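Local coordinates for protein triacylglycerol lipase (Yarrowia lipolytica, PDB 3O0D) that probably hydrolyses triacylglycerols, as expected of a secreted, glycosylated fungal lipase of the alpha/beta-hydrolase fold, at residues V94-D97 with I98-M101; G128-Q131 with S132-T136; I173-V177 with N178-P182; Q234-W238 with D239-H243. All coordinates share one frame; numbering follows the deposited sequence.

Interaction 1 of 4, residues V94-D97 with I98-M101; sequences VITD and IRIM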
loop_
_atom_site.group_PDB
_atom_site.type_symbol
_atom_site.label_atom_id
_atom_site.label_comp_id
_atom_site.label_asym_id
_atom_site.label_seq_id
_atom_site.Cartn_x
_atom_site.Cartn_y
_atom_site.Cartn_z
ATOM N N VAL A 94 2.166 -10.753 12.018
ATOM C CA VAL A 94 1.141 -9.824 11.643
ATOM C C VAL A 94 0.002 -10.515 10.866
ATOM O O VAL A 94 -1.184 -10.254 11.136
ATOM C CB VAL A 94 1.816 -8.685 10.846
ATOM C CG1 VAL A 94 0.714 -7.744 10.380
ATOM C CG2 VAL A 94 2.798 -7.978 11.773
ATOM N N ILE A 95 0.309 -11.391 9.862
ATOM C CA ILE A 95 -0.776 -11.936 9.057
ATOM C C ILE A 95 -1.651 -12.853 9.934
ATOM O O ILE A 95 -2.847 -12.954 9.719
ATOM C CB ILE A 95 -0.189 -12.707 7.849
ATOM C CG1 ILE A 95 0.475 -11.675 6.947
ATOM C CG2 ILE A 95 -1.222 -13.639 7.134
ATOM C CD1 ILE A 95 1.542 -12.275 5.993
ATOM N N THR A 96 -0.995 -13.541 10.889
ATOM C CA THR A 96 -1.783 -14.420 11.772
ATOM C C THR A 96 -2.778 -13.566 12.530
ATOM O O THR A 96 -3.952 -13.934 12.611
ATOM C CB THR A 96 -0.911 -15.260 12.745
ATOM O OG1 THR A 96 0.013 -16.100 11.998
ATOM C CG2 THR A 96 -1.832 -16.169 13.554
ATOM N N ASP A 97 -2.356 -12.422 13.074
ATOM C CA ASP A 97 -3.314 -11.563 13.731
ATOM C C ASP A 97 -4.434 -11.084 12.862
ATOM O O ASP A 97 -5.606 -11.041 13.247
ATOM C CB ASP A 97 -2.576 -10.385 14.299
ATOM C CG ASP A 97 -3.208 -9.880 15.475
ATOM O OD1 ASP A 97 -4.335 -9.329 15.320
ATOM O OD2 ASP A 97 -2.570 -10.048 16.554
ATOM N N ILE A 98 -4.127 -10.654 11.636
ATOM C CA ILE A 98 -5.161 -10.145 10.792
ATOM C C ILE A 98 -6.195 -11.192 10.370
ATOM O O ILE A 98 -7.397 -10.890 10.224
ATOM C CB ILE A 98 -4.484 -9.562 9.508
ATOM C CG1 ILE A 98 -3.571 -8.420 9.864
ATOM C CG2 ILE A 98 -5.483 -9.284 8.417
ATOM C CD1 ILE A 98 -2.616 -8.039 8.590
ATOM N N ARG A 99 -5.702 -12.407 10.141
ATOM C CA ARG A 99 -6.451 -13.555 9.604
ATOM C C ARG A 99 -7.438 -14.102 10.654
ATOM O O ARG A 99 -8.568 -14.441 10.335
ATOM C CB ARG A 99 -5.428 -14.629 9.229
ATOM C CG ARG A 99 -5.841 -15.619 8.146
ATOM C CD ARG A 99 -4.650 -16.489 7.767
ATOM N NE ARG A 99 -4.159 -17.301 8.883
ATOM C CZ ARG A 99 -3.082 -18.089 8.831
ATOM N NH1 ARG A 99 -2.364 -18.180 7.716
ATOM N NH2 ARG A 99 -2.736 -18.803 9.891
ATOM N N ILE A 100 -6.994 -14.137 11.906
ATOM C CA ILE A 100 -7.657 -14.866 13.010
ATOM C C ILE A 100 -8.339 -13.980 14.068
ATOM O O ILE A 100 -9.371 -14.368 14.629
ATOM C CB ILE A 100 -6.599 -15.808 13.754
ATOM C CG1 ILE A 100 -5.774 -16.703 12.793
ATOM C CG2 ILE A 100 -7.243 -16.654 14.835
ATOM C CD1 ILE A 100 -6.647 -17.637 11.876
ATOM N N MET A 101 -7.756 -12.819 14.372
ATOM C CA MET A 101 -8.287 -11.901 15.386
ATOM C C MET A 101 -9.351 -10.930 14.822
ATOM O O MET A 101 -9.115 -10.200 13.827
ATOM C CB MET A 101 -7.130 -11.144 16.064
ATOM C CG MET A 101 -5.999 -12.031 16.698
ATOM S SD MET A 101 -6.415 -12.921 18.252
ATOM C CE MET A 101 -7.524 -14.243 17.712
#

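Interaction 2 of 4, residues G128-Q131 with S132-T136; sequences GFIQ and SYNNT. With NAG (2-acetamido-2-deoxy-beta-D-glucopyranose), chain I.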
loop_
_atom_site.group_PDB
_atom_site.type_symbol
_atom_site.label_atom_id
_atom_site.label_comp_id
_atom_site.label_asym_id
_atom_site.label_seq_id
_atom_site.Cartn_x
_atom_site.Cartn_y
_atom_site.Cartn_z
ATOM N N GLY A 128 -6.892 -2.286 14.238
ATOM C CA GLY A 128 -5.493 -2.514 14.100
ATOM C C GLY A 128 -4.864 -1.609 12.998
ATOM O O GLY A 128 -3.786 -1.132 13.184
ATOM N N PHE A 129 -5.545 -1.523 11.861
ATOM C CA PHE A 129 -4.998 -0.737 10.678
ATOM C C PHE A 129 -5.030 0.728 11.035
ATOM O O PHE A 129 -4.126 1.468 10.635
ATOM C CB PHE A 129 -5.824 -0.994 9.419
ATOM C CG PHE A 129 -5.726 -2.450 8.953
ATOM C CD1 PHE A 129 -4.553 -3.161 9.159
ATOM C CD2 PHE A 129 -6.803 -3.069 8.359
ATOM C CE1 PHE A 129 -4.485 -4.472 8.805
ATOM C CE2 PHE A 129 -6.708 -4.445 7.983
ATOM C CZ PHE A 129 -5.533 -5.092 8.221
ATOM N N ILE A 130 -6.024 1.155 11.833
ATOM C CA ILE A 130 -5.967 2.546 12.328
ATOM C C ILE A 130 -4.783 2.755 13.173
ATOM O O ILE A 130 -4.139 3.821 13.113
ATOM C CB ILE A 130 -7.246 2.967 13.133
ATOM C CG1 ILE A 130 -8.442 2.808 12.214
ATOM C CG2 ILE A 130 -7.052 4.420 13.762
ATOM C CD1 ILE A 130 -9.719 3.475 12.716
ATOM N N GLN A 131 -4.426 1.779 14.026
ATOM C CA GLN A 131 -3.208 1.913 14.757
ATOM C C GLN A 131 -1.921 2.017 13.875
ATOM O O GLN A 131 -0.956 2.725 14.211
ATOM C CB GLN A 131 -3.034 0.743 15.746
ATOM C CG GLN A 131 -1.707 0.729 16.519
ATOM C CD GLN A 131 -1.438 1.997 17.327
ATOM O OE1 GLN A 131 -2.367 2.726 17.687
ATOM N NE2 GLN A 131 -0.166 2.271 17.595
ATOM N N SER A 132 -1.869 1.240 12.807
ATOM C CA SER A 132 -0.720 1.282 11.911
ATOM C C SER A 132 -0.592 2.693 11.284
ATOM O O SER A 132 0.500 3.232 11.199
ATOM C CB SER A 132 -0.920 0.251 10.809
ATOM O OG SER A 132 -1.259 -1.008 11.390
ATOM N N TYR A 133 -1.749 3.197 10.881
ATOM C CA TYR A 133 -1.854 4.601 10.287
ATOM C C TYR A 133 -1.422 5.589 11.397
ATOM O O TYR A 133 -0.577 6.429 11.216
ATOM C CB TYR A 133 -3.243 4.932 9.777
ATOM C CG TYR A 133 -3.294 6.448 9.705
ATOM C CD1 TYR A 133 -2.662 7.106 8.684
ATOM C CD2 TYR A 133 -4.050 7.190 10.647
ATOM C CE1 TYR A 133 -2.654 8.559 8.623
ATOM C CE2 TYR A 133 -4.050 8.604 10.587
ATOM C CZ TYR A 133 -3.380 9.262 9.592
ATOM O OH TYR A 133 -3.412 10.653 9.535
ATOM N N ASN A 134 -1.957 5.428 12.601
ATOM C CA ASN A 134 -1.571 6.372 13.624
ATOM C C ASN A 134 -0.168 6.358 13.987
ATOM O O ASN A 134 0.417 7.400 14.288
ATOM C CB ASN A 134 -2.474 6.141 14.891
ATOM C CG ASN A 134 -3.380 7.268 15.162
ATOM O OD1 ASN A 134 -4.127 7.750 14.310
ATOM N ND2 ASN A 134 -3.373 7.664 16.462
ATOM N N ASN A 135 0.398 5.160 14.064
ATOM C CA ASN A 135 1.744 4.985 14.405
ATOM C C ASN A 135 2.647 5.571 13.314
ATOM O O ASN A 135 3.727 6.037 13.583
ATOM C CB ASN A 135 2.059 3.471 14.700
ATOM C CG ASN A 135 3.350 3.284 15.329
ATOM O OD1 ASN A 135 3.688 3.898 16.444
ATOM N ND2 ASN A 135 4.147 2.431 14.769
ATOM N N THR A 136 2.200 5.519 12.090
ATOM C CA THR A 136 3.002 6.207 11.024
ATOM C C THR A 136 2.954 7.767 11.247
ATOM O O THR A 136 3.998 8.389 11.326
ATOM C CB THR A 136 2.458 5.933 9.619
ATOM O OG1 THR A 136 2.227 4.555 9.418
ATOM C CG2 THR A 136 3.517 6.421 8.522
HETATM C C1 NAG I . -4.168 8.787 16.925
HETATM C C2 NAG I . -5.160 8.410 18.020
HETATM C C3 NAG I . -5.658 9.708 18.648
HETATM C C4 NAG I . -4.553 10.679 19.063
HETATM C C5 NAG I . -3.580 10.910 17.908
HETATM C C6 NAG I . -2.268 11.595 18.267
HETATM C C7 NAG I . -6.378 6.337 17.701
HETATM C C8 NAG I . -7.567 5.616 17.195
HETATM N N2 NAG I . -6.291 7.670 17.519
HETATM O O3 NAG I . -6.533 9.432 19.756
HETATM O O4 NAG I . -5.227 11.898 19.353
HETATM O O5 NAG I . -3.156 9.651 17.384
HETATM O O6 NAG I . -1.797 12.179 17.073
HETATM O O7 NAG I . -5.504 5.711 18.271
HETATM O O HOH W 1 -1.913 5.731 18.305
#

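Interaction 3 of 4, residues I173-V177 with N178-P182; sequences INLKV and NGHDP. With NAG (2-acetamido-2-deoxy-beta-D-glucopyranose), chain H.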
loop_
_atom_site.group_PDB
_atom_site.type_symbol
_atom_site.label_atom_id
_atom_site.label_comp_id
_atom_site.label_asym_id
_atom_site.label_seq_id
_atom_site.Cartn_x
_atom_site.Cartn_y
_atom_site.Cartn_z
ATOM N N ILE A 173 -5.125 8.648 2.323
ATOM C CA ILE A 173 -6.453 9.197 2.560
ATOM C C ILE A 173 -6.305 10.420 3.468
ATOM O O ILE A 173 -6.935 11.475 3.151
ATOM C CB ILE A 173 -7.423 8.174 3.129
ATOM C CG1 ILE A 173 -7.786 7.140 2.034
ATOM C CG2 ILE A 173 -8.792 8.878 3.520
ATOM C CD1 ILE A 173 -8.348 5.877 2.657
ATOM N N ASN A 174 -5.498 10.327 4.520
ATOM C CA ASN A 174 -5.159 11.481 5.439
ATOM C C ASN A 174 -4.673 12.684 4.575
ATOM O O ASN A 174 -5.239 13.759 4.624
ATOM C CB ASN A 174 -4.089 11.074 6.458
ATOM C CG ASN A 174 -3.213 12.170 6.844
ATOM O OD1 ASN A 174 -1.929 12.189 6.657
ATOM N ND2 ASN A 174 -3.865 13.193 7.412
ATOM N N LEU A 175 -3.665 12.446 3.730
ATOM C CA LEU A 175 -3.061 13.542 2.938
ATOM C C LEU A 175 -4.110 14.136 1.970
ATOM O O LEU A 175 -4.158 15.363 1.776
ATOM C CB LEU A 175 -1.875 12.992 2.135
ATOM C CG LEU A 175 -0.656 12.768 3.003
ATOM C CD1 LEU A 175 0.480 11.989 2.154
ATOM C CD2 LEU A 175 -0.027 14.041 3.609
ATOM N N LYS A 176 -4.912 13.288 1.351
ATOM C CA LYS A 176 -5.888 13.679 0.374
ATOM C C LYS A 176 -7.065 14.499 0.991
ATOM O O LYS A 176 -7.385 15.573 0.518
ATOM C CB LYS A 176 -6.402 12.427 -0.312
ATOM C CG LYS A 176 -7.640 12.614 -1.134
ATOM C CD LYS A 176 -7.339 13.148 -2.472
ATOM C CE LYS A 176 -7.668 12.097 -3.524
ATOM N NZ LYS A 176 -7.493 12.682 -4.872
ATOM N N VAL A 177 -7.629 14.057 2.088
ATOM C CA VAL A 177 -8.619 14.899 2.733
ATOM C C VAL A 177 -8.018 16.171 3.361
ATOM O O VAL A 177 -8.734 17.101 3.611
ATOM C CB VAL A 177 -9.513 14.160 3.799
ATOM C CG1 VAL A 177 -10.224 13.028 3.235
ATOM C CG2 VAL A 177 -8.781 13.839 4.950
ATOM N N ASN A 178 -6.731 16.187 3.618
ATOM C CA ASN A 178 -6.077 17.367 4.202
ATOM C C ASN A 178 -5.409 18.296 3.184
ATOM O O ASN A 178 -4.496 19.046 3.531
ATOM C CB ASN A 178 -5.122 17.034 5.326
ATOM C CG ASN A 178 -5.891 16.547 6.574
ATOM O OD1 ASN A 178 -5.761 15.383 7.027
ATOM N ND2 ASN A 178 -6.727 17.441 7.104
ATOM N N GLY A 179 -5.872 18.170 1.936
ATOM C CA GLY A 179 -5.549 19.172 0.897
ATOM C C GLY A 179 -4.379 18.856 -0.004
ATOM O O GLY A 179 -3.886 19.741 -0.739
ATOM N N HIS A 180 -3.825 17.664 0.149
ATOM C CA HIS A 180 -2.707 17.300 -0.722
ATOM C C HIS A 180 -3.259 16.369 -1.819
ATOM O O HIS A 180 -4.455 15.991 -1.843
ATOM C CB HIS A 180 -1.605 16.591 0.102
ATOM C CG HIS A 180 -1.084 17.404 1.242
ATOM N ND1 HIS A 180 -0.076 18.327 1.089
ATOM C CD2 HIS A 180 -1.458 17.468 2.557
ATOM C CE1 HIS A 180 0.218 18.867 2.260
ATOM N NE2 HIS A 180 -0.613 18.378 3.173
ATOM N N ASP A 181 -2.402 15.989 -2.758
ATOM C CA ASP A 181 -2.839 15.205 -3.920
ATOM C C ASP A 181 -1.837 13.988 -4.084
ATOM O O ASP A 181 -1.061 13.916 -5.068
ATOM C CB ASP A 181 -2.727 16.098 -5.165
ATOM C CG ASP A 181 -3.276 15.477 -6.399
ATOM O OD1 ASP A 181 -3.985 14.466 -6.360
ATOM O OD2 ASP A 181 -2.969 16.009 -7.521
ATOM N N PRO A 182 -1.802 13.114 -3.103
ATOM C CA PRO A 182 -0.811 12.070 -3.066
ATOM C C PRO A 182 -1.063 10.997 -4.127
ATOM O O PRO A 182 -2.222 10.706 -4.444
ATOM C CB PRO A 182 -1.036 11.482 -1.667
ATOM C CG PRO A 182 -2.547 11.601 -1.513
ATOM C CD PRO A 182 -2.727 13.044 -1.928
HETATM C C1 NAG H . -2.471 17.336 8.771
HETATM C C2 NAG H . -1.476 17.234 7.592
HETATM C C3 NAG H . -1.125 18.648 7.145
HETATM C C4 NAG H . -2.388 19.449 6.815
HETATM C C5 NAG H . -3.220 19.464 8.075
HETATM C C6 NAG H . -4.471 20.364 8.074
HETATM C C7 NAG H . 0.034 15.294 7.616
HETATM C C8 NAG H . 1.373 14.740 8.009
HETATM N N2 NAG H . -0.223 16.564 7.948
HETATM O O3 NAG H . -0.255 18.548 6.001
HETATM O O4 NAG H . -2.019 20.803 6.539
HETATM O O5 NAG H . -3.573 18.093 8.358
HETATM O O6 NAG H . -5.136 20.155 6.880
HETATM O O7 NAG H . -0.794 14.605 7.046
HETATM O O HOH W 2 -4.520 12.308 -4.776
HETATM O O HOH W 3 -6.928 17.088 -1.573
#

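Interaction 4 of 4, residues Q234-W238 with D239-H243; sequences QVPFW and DGYQH. With K (potassium ion), chain N.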
loop_
_atom_site.group_PDB
_atom_site.type_symbol
_atom_site.label_atom_id
_atom_site.label_comp_id
_atom_site.label_asym_id
_atom_site.label_seq_id
_atom_site.Cartn_x
_atom_site.Cartn_y
_atom_site.Cartn_z
ATOM N N GLN A 234 -7.000 -10.926 0.451
ATOM C CA GLN A 234 -8.273 -11.520 0.676
ATOM C C GLN A 234 -8.739 -11.489 2.139
ATOM O O GLN A 234 -9.905 -11.882 2.351
ATOM C CB GLN A 234 -8.281 -13.000 0.222
ATOM C CG GLN A 234 -7.665 -13.174 -1.251
ATOM C CD GLN A 234 -7.969 -14.570 -1.811
ATOM O OE1 GLN A 234 -7.076 -15.396 -1.856
ATOM N NE2 GLN A 234 -9.248 -14.836 -2.106
ATOM N N VAL A 235 -7.913 -11.057 3.054
ATOM C CA VAL A 235 -8.311 -10.952 4.492
ATOM C C VAL A 235 -8.225 -9.506 4.995
ATOM O O VAL A 235 -7.650 -8.649 4.358
ATOM C CB VAL A 235 -7.404 -11.871 5.340
ATOM C CG1 VAL A 235 -7.492 -13.264 4.843
ATOM C CG2 VAL A 235 -5.993 -11.406 5.324
ATOM N N PRO A 236 -8.844 -9.200 6.145
ATOM C CA PRO A 236 -9.725 -10.121 6.847
ATOM C C PRO A 236 -11.008 -10.234 6.007
ATOM O O PRO A 236 -11.402 -9.284 5.271
ATOM C CB PRO A 236 -10.047 -9.378 8.163
ATOM C CG PRO A 236 -9.449 -8.059 8.075
ATOM C CD PRO A 236 -8.764 -7.836 6.723
ATOM N N PHE A 237 -11.650 -11.361 6.068
ATOM C CA PHE A 237 -12.902 -11.504 5.320
ATOM C C PHE A 237 -14.226 -11.461 6.131
ATOM O O PHE A 237 -15.308 -11.736 5.579
ATOM C CB PHE A 237 -12.859 -12.807 4.537
ATOM C CG PHE A 237 -12.345 -13.966 5.332
ATOM C CD1 PHE A 237 -11.303 -14.749 4.849
ATOM C CD2 PHE A 237 -12.937 -14.306 6.539
ATOM C CE1 PHE A 237 -10.857 -15.846 5.545
ATOM C CE2 PHE A 237 -12.469 -15.401 7.247
ATOM C CZ PHE A 237 -11.438 -16.161 6.733
ATOM N N TRP A 238 -14.164 -11.118 7.412
ATOM C CA TRP A 238 -15.387 -11.017 8.190
ATOM C C TRP A 238 -16.342 -10.304 7.204
ATOM O O TRP A 238 -16.069 -9.182 6.731
ATOM C CB TRP A 238 -15.150 -10.214 9.491
ATOM C CG TRP A 238 -13.787 -10.497 10.135
ATOM C CD1 TRP A 238 -12.810 -9.592 10.539
ATOM C CD2 TRP A 238 -13.233 -11.790 10.381
ATOM N NE1 TRP A 238 -11.706 -10.265 11.062
ATOM C CE2 TRP A 238 -11.940 -11.610 10.944
ATOM C CE3 TRP A 238 -13.720 -13.084 10.211
ATOM C CZ2 TRP A 238 -11.139 -12.685 11.313
ATOM C CZ3 TRP A 238 -12.922 -14.140 10.581
ATOM C CH2 TRP A 238 -11.650 -13.939 11.122
ATOM N N ASP A 239 -17.441 -10.934 6.852
ATOM C CA ASP A 239 -18.411 -10.193 6.099
ATOM C C ASP A 239 -18.514 -8.798 6.712
ATOM O O ASP A 239 -18.359 -8.619 7.895
ATOM C CB ASP A 239 -19.751 -10.870 6.166
ATOM C CG ASP A 239 -20.303 -10.848 7.518
ATOM O OD1 ASP A 239 -20.584 -9.748 7.998
ATOM O OD2 ASP A 239 -20.407 -11.901 8.120
ATOM N N GLY A 240 -18.804 -7.811 5.906
ATOM C CA GLY A 240 -18.640 -6.434 6.353
ATOM C C GLY A 240 -17.403 -5.823 5.658
ATOM O O GLY A 240 -17.497 -4.729 5.121
ATOM N N TYR A 241 -16.275 -6.525 5.660
ATOM C CA TYR A 241 -15.028 -5.965 5.045
ATOM C C TYR A 241 -15.158 -6.060 3.542
ATOM O O TYR A 241 -15.572 -7.107 3.007
ATOM C CB TYR A 241 -13.807 -6.793 5.422
ATOM C CG TYR A 241 -13.293 -6.482 6.778
ATOM C CD1 TYR A 241 -13.784 -7.168 7.907
ATOM C CD2 TYR A 241 -12.339 -5.491 6.977
ATOM C CE1 TYR A 241 -13.320 -6.865 9.184
ATOM C CE2 TYR A 241 -11.887 -5.182 8.262
ATOM C CZ TYR A 241 -12.385 -5.868 9.353
ATOM O OH TYR A 241 -11.919 -5.532 10.607
ATOM N N GLN A 242 -14.736 -5.012 2.839
ATOM C CA GLN A 242 -14.618 -5.129 1.401
ATOM C C GLN A 242 -13.551 -4.094 0.935
ATOM O O GLN A 242 -13.369 -3.065 1.527
ATOM C CB GLN A 242 -15.936 -4.910 0.673
ATOM C CG GLN A 242 -16.500 -3.544 0.764
ATOM C CD GLN A 242 -17.810 -3.377 -0.067
ATOM O OE1 GLN A 242 -18.781 -4.107 0.126
ATOM N NE2 GLN A 242 -17.823 -2.412 -0.974
ATOM N N HIS A 243 -12.889 -4.405 -0.179
ATOM C CA HIS A 243 -11.925 -3.503 -0.706
ATOM C C HIS A 243 -12.572 -2.323 -1.459
ATOM O O HIS A 243 -13.698 -2.418 -1.985
ATOM C CB HIS A 243 -11.082 -4.245 -1.766
ATOM C CG HIS A 243 -9.839 -4.971 -1.223
ATOM N ND1 HIS A 243 -8.836 -4.379 -0.507
ATOM C CD2 HIS A 243 -9.470 -6.270 -1.392
ATOM C CE1 HIS A 243 -7.868 -5.273 -0.272
ATOM N NE2 HIS A 243 -8.241 -6.436 -0.795
HETATM K K K N . -9.190 -1.554 0.700
HETATM O O HOH W 4 -11.616 -1.427 2.634
#

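Interaction 1 of 4, residues V94-D97 with I98-M101
Ile98 sits one turn beyond Val94 on helix 91-100, and its CD1 packs 3.8 Å from Val94 CG1. The ethyl arm of Ile98 stands beside its own backbone N (chi1 -62°), which directs it back along the helix, past Val94 O. Thr96 and Ile100 form a looser apolar pair: they lie side by side and point the same way, with Thr96 CG2 4.1 Å from Ile100 CG1. The main chain supplies the hydrogen bonds. Ile98 N donates to Val94 O at 3.0 Å, Arg99 N to Ile95 O at 2.9 Å, and the last bond, Met101 N to Asp97 O at 3.0 Å, closes the helix where Met101 leaves helical geometry. Of the polar side chains, Thr96 turns its hydroxyl back to Glu92 O, while the Asp97 carboxylate lies against the Met101 stem, Asp97 OD1 3.4 Å from Met101 CB. With an alanine in place of Asp97, the base of the Met101 side chain would probably lose the carboxylate flanking CB and CG and be freer to turn. Inward, Ile95 packs on helix 285-290 and on Val232, while Ile98 rests on Val235 of the loop before strand 247-250.

Interaction 2 of 4, residues G128-Q131 with S132-T136
Ile130 O accepts the backbone N-H of Asn134 at 2.8 Å, one of the shortest bonds in a regular run of i to i+4 pairs that continues with Asn135 N on Gln131 O. This bond fixes the start of a side chain that carries sugar: Asn134 ND2 is joined covalently to C1 of an N-acetylglucosamine. The Asn134 amide is held from two further directions. Its OD1 accepts from Ala112 N, and its ND2 donates at 3.0 Å to a water that in turn donates to Gln131 OE1 at 3.1 Å. The acetamido methyl of the sugar, C8, comes to 3.7 Å from Ile130 CG2, so the acetamido arm lies against the preceding turn; Asn138 and Leu110 O hold the sugar as well. Gln131 reaches the water by leaving the backbone with CG opposite its N (chi1 176°) and then bending at chi2 (57°). The bend also carries NE2 to 3.8 Å from Asn135 CB, while its bond goes to Asp67. In the conformer described, Ser132 OG has Phe66 O and Gly128 O within range of its single proton. Further on, Ser132 O is gripped from opposite faces of its plane by Thr136 OG1 at 2.8 Å and Thr136 N at 3.0 Å. Tyr133 faces helix 163-177, its ring edge-to-face with Phe108 and its OH bonded to Ala112 O. Asn134-Asn135-Thr136 is the Asn-X-Thr sequon of N-glycosylation, here set within a helix, with the threonine hydroxyl folded back onto the backbone.

Interaction 3 of 4, residues I173-V177 with N178-P182
Leu175 is the residue on which the chain folds back after helix 163-177. Its carbonyl O takes the backbone N-H of His180 at 2.8 Å, and Gly179 N makes a weaker bond to Lys176 O; with Gly179 at positive phi, this pair is a Schellman motif that ends the helix. The side chains close the tight half. Leu175 CD2 packs 3.9 Å from His180 CD2, the Leu175-His180 pair bracketing the motif, and Leu175 CB lies 4.0 Å from Pro182 CG. The His180 ring, its CG beside the backbone N (chi1 -57°), keeps Leu175 O near one part of its edge. Also in the ring plane, NE2 donates to O3 of an N-acetylglucosamine at 2.9 Å, with an N-H...O angle of 159°; Asn174 and Asn178 flank the same sugar, and Asp145 binds it too. The other half is looser and hydrated. Lys176 NZ and Asp181 OD1 stay 4.2 Å apart, too far for a salt bridge, and a water joins them, also donating to Pro182 O; Asp181 OD2 has a long, weak ion pair with Lys221. A second water donates to both Lys176 O (2.6 Å) and His180 O (2.7 Å), bridging the two carbonyls across the turn. In the fold, Leu175 and His180 pack on Ile156 of strand 155-161, His180 also meets Ile148 of helix 127-150, Lys176 touches Leu204 of helix 195-206, and Pro182 leads directly into strand 183-187.

Interaction 4 of 4, residues Q234-W238 with D239-H243
Pro236 lays its CG over one face of the Tyr241 ring, 3.9 Å from the centroid and only 15° off the normal, a CH-pi contact in which the two side chains cross at about a right angle. Pro236 follows a cis peptide bond. Tyr241 CG stands beside its own backbone N (chi1 -80°), which swings the ring back toward residues 236 to 238; Trp238 O then lies in the ring plane at its edge. Trp238 and Tyr241 run side by side and point the same way, Trp238 CB 3.7 Å from Tyr241 CD1, though the exact fit of the two rings is doubtful. Pro236 O is buried beside Tyr241 CB without a polar partner. A serine in place of Tyr241 has no ring to set under Pro236 CG, and the proline face and the flank of Trp238 would probably be left with a gap between them. Farther along, His243 presents its ring edge to a potassium ion, ND1 at 3.1 Å, while NE2 is bonded to Pro233 O; a water and Gln189 are further ligands. The loop reverses through Tyr241 N to Trp238 O, 2.9 Å and nearly straight at 174°: a beta turn, closest to type II, with glycine at its third position where phi is positive.

Interactions 1, 2 and 4 meet around Ile98: its CD1 lies 4.0 Å from Phe129 CE1 of interaction 2, and its CG2 lies 3.8 Å from Val235 CG2 of interaction 4. Phe129 CE2 in turn comes within 4.2 Å of Pro236 CD. Interaction 3 joins this group through Asn174, which touches Tyr133 of interaction 2, and stays about 16 Å from interaction 1 between nearest atoms. The probable Ser-His-Asp triad is approached from interaction 1, where Ile95 touches His289; helix 91-100 probably corresponds to the lid helix of related fungal lipases. The two sugars lie with interactions 2 and 3, the potassium ion with interaction 4.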